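Local coordinates for protein transcriptional regulator, MarR family (Silicibacter pomeroyi DSS-3, PDB 3BJ6) that probably acts as a DNA-binding transcription factor, pairing with a second copy of itself and carrying a helix-turn-helix of the MarR type, at residues L34-T39 / T109-D114. Residues are numbered along the deposited sequence; the frame is centred on the assembly and turned at random.
Sequences LREGVT and TAIRAD
A Schellman motif closing helix 18-35 brings Glu36 and Val38 against Ala110 and Ile111 of helix 102-123, within the helical framework of a MarR-type fold. The motif illustrates how a helix end can double as a packing surface: Gly37, at positive phi, is its C-prime residue, with Gly37 N bonded to Leu34 O at 3.0 Å and Val38 N to Thr33 O. The turn so made presents the residues on both sides of the glycine to the same helix. No hydrogen bond crosses the contact, which rests on van der Waals packing. Glu36 is used for its carbon chain: CG lies anti to the carbonyl carbon (chi1 -59°), and the side chain runs alongside Ile111 in the opposite sense, Glu36 CG meeting Ile111 CG1 at 3.8 Å. A bend at chi2 (-69°) then lays the carboxylate beside the methyl of Ala110, Glu36 CD to Ala110 CB being 3.7 Å. Were Glu36 cut back to an alanine, the Ala110 methyl would probably lose this neighbour and Ile111 CG1 most of its cover from Glu36, CB alone remaining near it. Ile107, one turn earlier on helix 102-123, also touches Glu36 and Val38, while Ile111 reaches Arg43 of helix 40-51. The buried end of the contact is a meeting of two methyl groups, Val38 CG2 and Ile111 CD1, 3.5 Å apart.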
ATOM      1  N   LEU A  34      12.537  13.966  -8.372  1.00 16.17           N
ATOM      2  CA  LEU A  34      12.950  14.413  -9.703  1.00 16.30           C
ATOM      3  C   LEU A  34      13.537  15.846  -9.670  1.00 16.44           C
ATOM      4  O   LEU A  34      14.356  16.222 -10.527  1.00 16.63           O
ATOM      5  CB  LEU A  34      11.789  14.338 -10.712  1.00 16.32           C
ATOM      6  CG  LEU A  34      11.314  12.917 -11.109  1.00 16.68           C
ATOM      7  CD1 LEU A  34      10.050  13.031 -12.016  1.00 15.56           C
ATOM      8  CD2 LEU A  34      12.395  12.108 -11.794  1.00 15.74           C
ATOM      9  N   ARG A  35      13.119  16.644  -8.701  1.00 16.28           N
ATOM     10  CA  ARG A  35      13.735  17.977  -8.494  1.00 18.49           C
ATOM     11  C   ARG A  35      15.226  17.863  -8.198  1.00 18.57           C
ATOM     12  O   ARG A  35      15.996  18.746  -8.569  1.00 17.51           O
ATOM     13  CB  ARG A  35      13.033  18.730  -7.369  1.00 19.01           C
ATOM     14  CG  ARG A  35      11.935  19.640  -7.906  1.00 24.66           C
ATOM     15  CD  ARG A  35      11.209  20.409  -6.804  1.00 28.30           C
ATOM     16  NE  ARG A  35      11.783  21.718  -6.456  1.00 31.52           N
ATOM     17  CZ  ARG A  35      11.444  22.879  -7.012  1.00 31.83           C
ATOM     18  NH1 ARG A  35      10.558  22.935  -8.017  1.00 32.79           N
ATOM     19  NH2 ARG A  35      11.993  23.995  -6.557  1.00 32.68           N
ATOM     20  N   GLU A  36      15.636  16.768  -7.542  1.00 18.16           N
ATOM     21  CA  GLU A  36      17.085  16.502  -7.312  1.00 19.18           C
ATOM     22  C   GLU A  36      17.695  15.555  -8.332  1.00 18.45           C
ATOM     23  O   GLU A  36      18.800  15.028  -8.129  1.00 18.79           O
ATOM     24  CB  GLU A  36      17.301  15.949  -5.888  1.00 19.78           C
ATOM     25  CG  GLU A  36      16.799  16.917  -4.807  1.00 22.92           C
ATOM     26  CD  GLU A  36      17.647  18.200  -4.691  1.00 26.10           C
ATOM     27  OE1 GLU A  36      17.093  19.226  -4.256  1.00 27.26           O
ATOM     28  OE2 GLU A  36      18.851  18.184  -5.024  1.00 26.09           O
ATOM     29  N   GLY A  37      16.963  15.307  -9.424  1.00 18.10           N
ATOM     30  CA  GLY A  37      17.487  14.529 -10.535  1.00 15.98           C
ATOM     31  C   GLY A  37      17.458  13.027 -10.371  1.00 16.87           C
ATOM     32  O   GLY A  37      18.192  12.317 -11.087  1.00 16.61           O
ATOM     33  N   VAL A  38      16.650  12.512  -9.438  1.00 15.99           N
ATOM     34  CA  VAL A  38      16.624  11.061  -9.232  1.00 15.96           C
ATOM     35  C   VAL A  38      15.186  10.526  -9.191  1.00 16.52           C
ATOM     36  O   VAL A  38      14.253  11.284  -9.000  1.00 16.22           O
ATOM     37  CB  VAL A  38      17.426  10.614  -7.952  1.00 16.33           C
ATOM     38  CG1 VAL A  38      18.916  11.154  -8.009  1.00 15.68           C
ATOM     39  CG2 VAL A  38      16.720  11.040  -6.664  1.00 14.62           C
ATOM     40  N   THR A  39      15.038   9.223  -9.394  1.00 16.47           N
ATOM     41  CA  THR A  39      13.752   8.543  -9.352  1.00 17.01           C
ATOM     42  C   THR A  39      13.443   8.059  -7.932  1.00 16.73           C
ATOM     43  O   THR A  39      14.307   8.116  -7.039  1.00 15.71           O
ATOM     44  CB  THR A  39      13.757   7.298 -10.279  1.00 17.67           C
ATOM     45  OG1 THR A  39      14.691   6.346  -9.781  1.00 17.23           O
ATOM     46  CG2 THR A  39      14.112   7.670 -11.736  1.00 16.46           C
ATOM     47  N   THR A 109      20.008  13.992   1.427  1.00 18.68           N
ATOM     48  CA  THR A 109      19.785  14.974   2.490  1.00 18.76           C
ATOM     49  C   THR A 109      18.726  15.978   2.080  1.00 18.39           C
ATOM     50  O   THR A 109      17.829  16.303   2.870  1.00 18.25           O
ATOM     51  CB  THR A 109      21.094  15.721   2.844  1.00 18.75           C
ATOM     52  OG1 THR A 109      22.050  14.759   3.307  1.00 21.80           O
ATOM     53  CG2 THR A 109      20.889  16.755   3.940  1.00 20.45           C
ATOM     54  N   ALA A 110      18.859  16.486   0.858  1.00 17.53           N
ATOM     55  CA  ALA A 110      17.918  17.471   0.315  1.00 18.23           C
ATOM     56  C   ALA A 110      16.527  16.867   0.173  1.00 17.90           C
ATOM     57  O   ALA A 110      15.525  17.483   0.556  1.00 18.01           O
ATOM     58  CB  ALA A 110      18.411  18.025  -1.044  1.00 17.53           C
ATOM     59  N   ILE A 111      16.451  15.661  -0.363  1.00 18.23           N
ATOM     60  CA  ILE A 111      15.154  14.998  -0.518  1.00 18.10           C
ATOM     61  C   ILE A 111      14.447  14.819   0.850  1.00 18.94           C
ATOM     62  O   ILE A 111      13.260  15.150   1.016  1.00 18.64           O
ATOM     63  CB  ILE A 111      15.335  13.626  -1.256  1.00 18.40           C
ATOM     64  CG1 ILE A 111      15.694  13.860  -2.745  1.00 16.07           C
ATOM     65  CG2 ILE A 111      14.054  12.771  -1.137  1.00 18.59           C
ATOM     66  CD1 ILE A 111      16.188  12.569  -3.514  1.00 17.96           C
ATOM     67  N   ARG A 112      15.202  14.325   1.824  1.00 18.97           N
ATOM     68  CA  ARG A 112      14.670  14.064   3.162  1.00 20.79           C
ATOM     69  C   ARG A 112      14.208  15.338   3.857  1.00 20.26           C
ATOM     70  O   ARG A 112      13.171  15.327   4.496  1.00 20.33           O
ATOM     71  CB  ARG A 112      15.693  13.299   4.014  1.00 20.62           C
ATOM     72  CG  ARG A 112      15.968  11.861   3.465  1.00 25.03           C
ATOM     73  CD  ARG A 112      14.699  10.945   3.437  1.00 28.54           C
ATOM     74  NE  ARG A 112      14.309  10.703   4.817  1.00 30.94           N
ATOM     75  CZ  ARG A 112      13.130  10.995   5.360  1.00 31.40           C
ATOM     76  NH1 ARG A 112      12.964  10.762   6.660  1.00 33.14           N
ATOM     77  NH2 ARG A 112      12.115  11.487   4.631  1.00 29.32           N
ATOM     78  N   ALA A 113      14.954  16.436   3.698  1.00 20.22           N
ATOM     79  CA  ALA A 113      14.587  17.713   4.317  1.00 19.71           C
ATOM     80  C   ALA A 113      13.271  18.189   3.734  1.00 20.53           C
ATOM     81  O   ALA A 113      12.402  18.660   4.463  1.00 21.58           O
ATOM     82  CB  ALA A 113      15.678  18.766   4.099  1.00 19.66           C
ATOM     83  N   ASP A 114      13.115  18.053   2.421  1.00 19.57           N
ATOM     84  CA  ASP A 114      11.886  18.475   1.751  1.00 20.46           C
ATOM     85  C   ASP A 114      10.675  17.619   2.187  1.00 18.97           C
ATOM     86  O   ASP A 114       9.609  18.141   2.475  1.00 19.46           O
ATOM     87  CB  ASP A 114      12.100  18.389   0.229  1.00 20.25           C
ATOM     88  CG  ASP A 114      10.840  18.701  -0.553  1.00 23.91           C
ATOM     89  OD1 ASP A 114      10.206  19.730  -0.255  1.00 26.05           O
ATOM     90  OD2 ASP A 114      10.492  17.932  -1.475  1.00 27.87           O
TER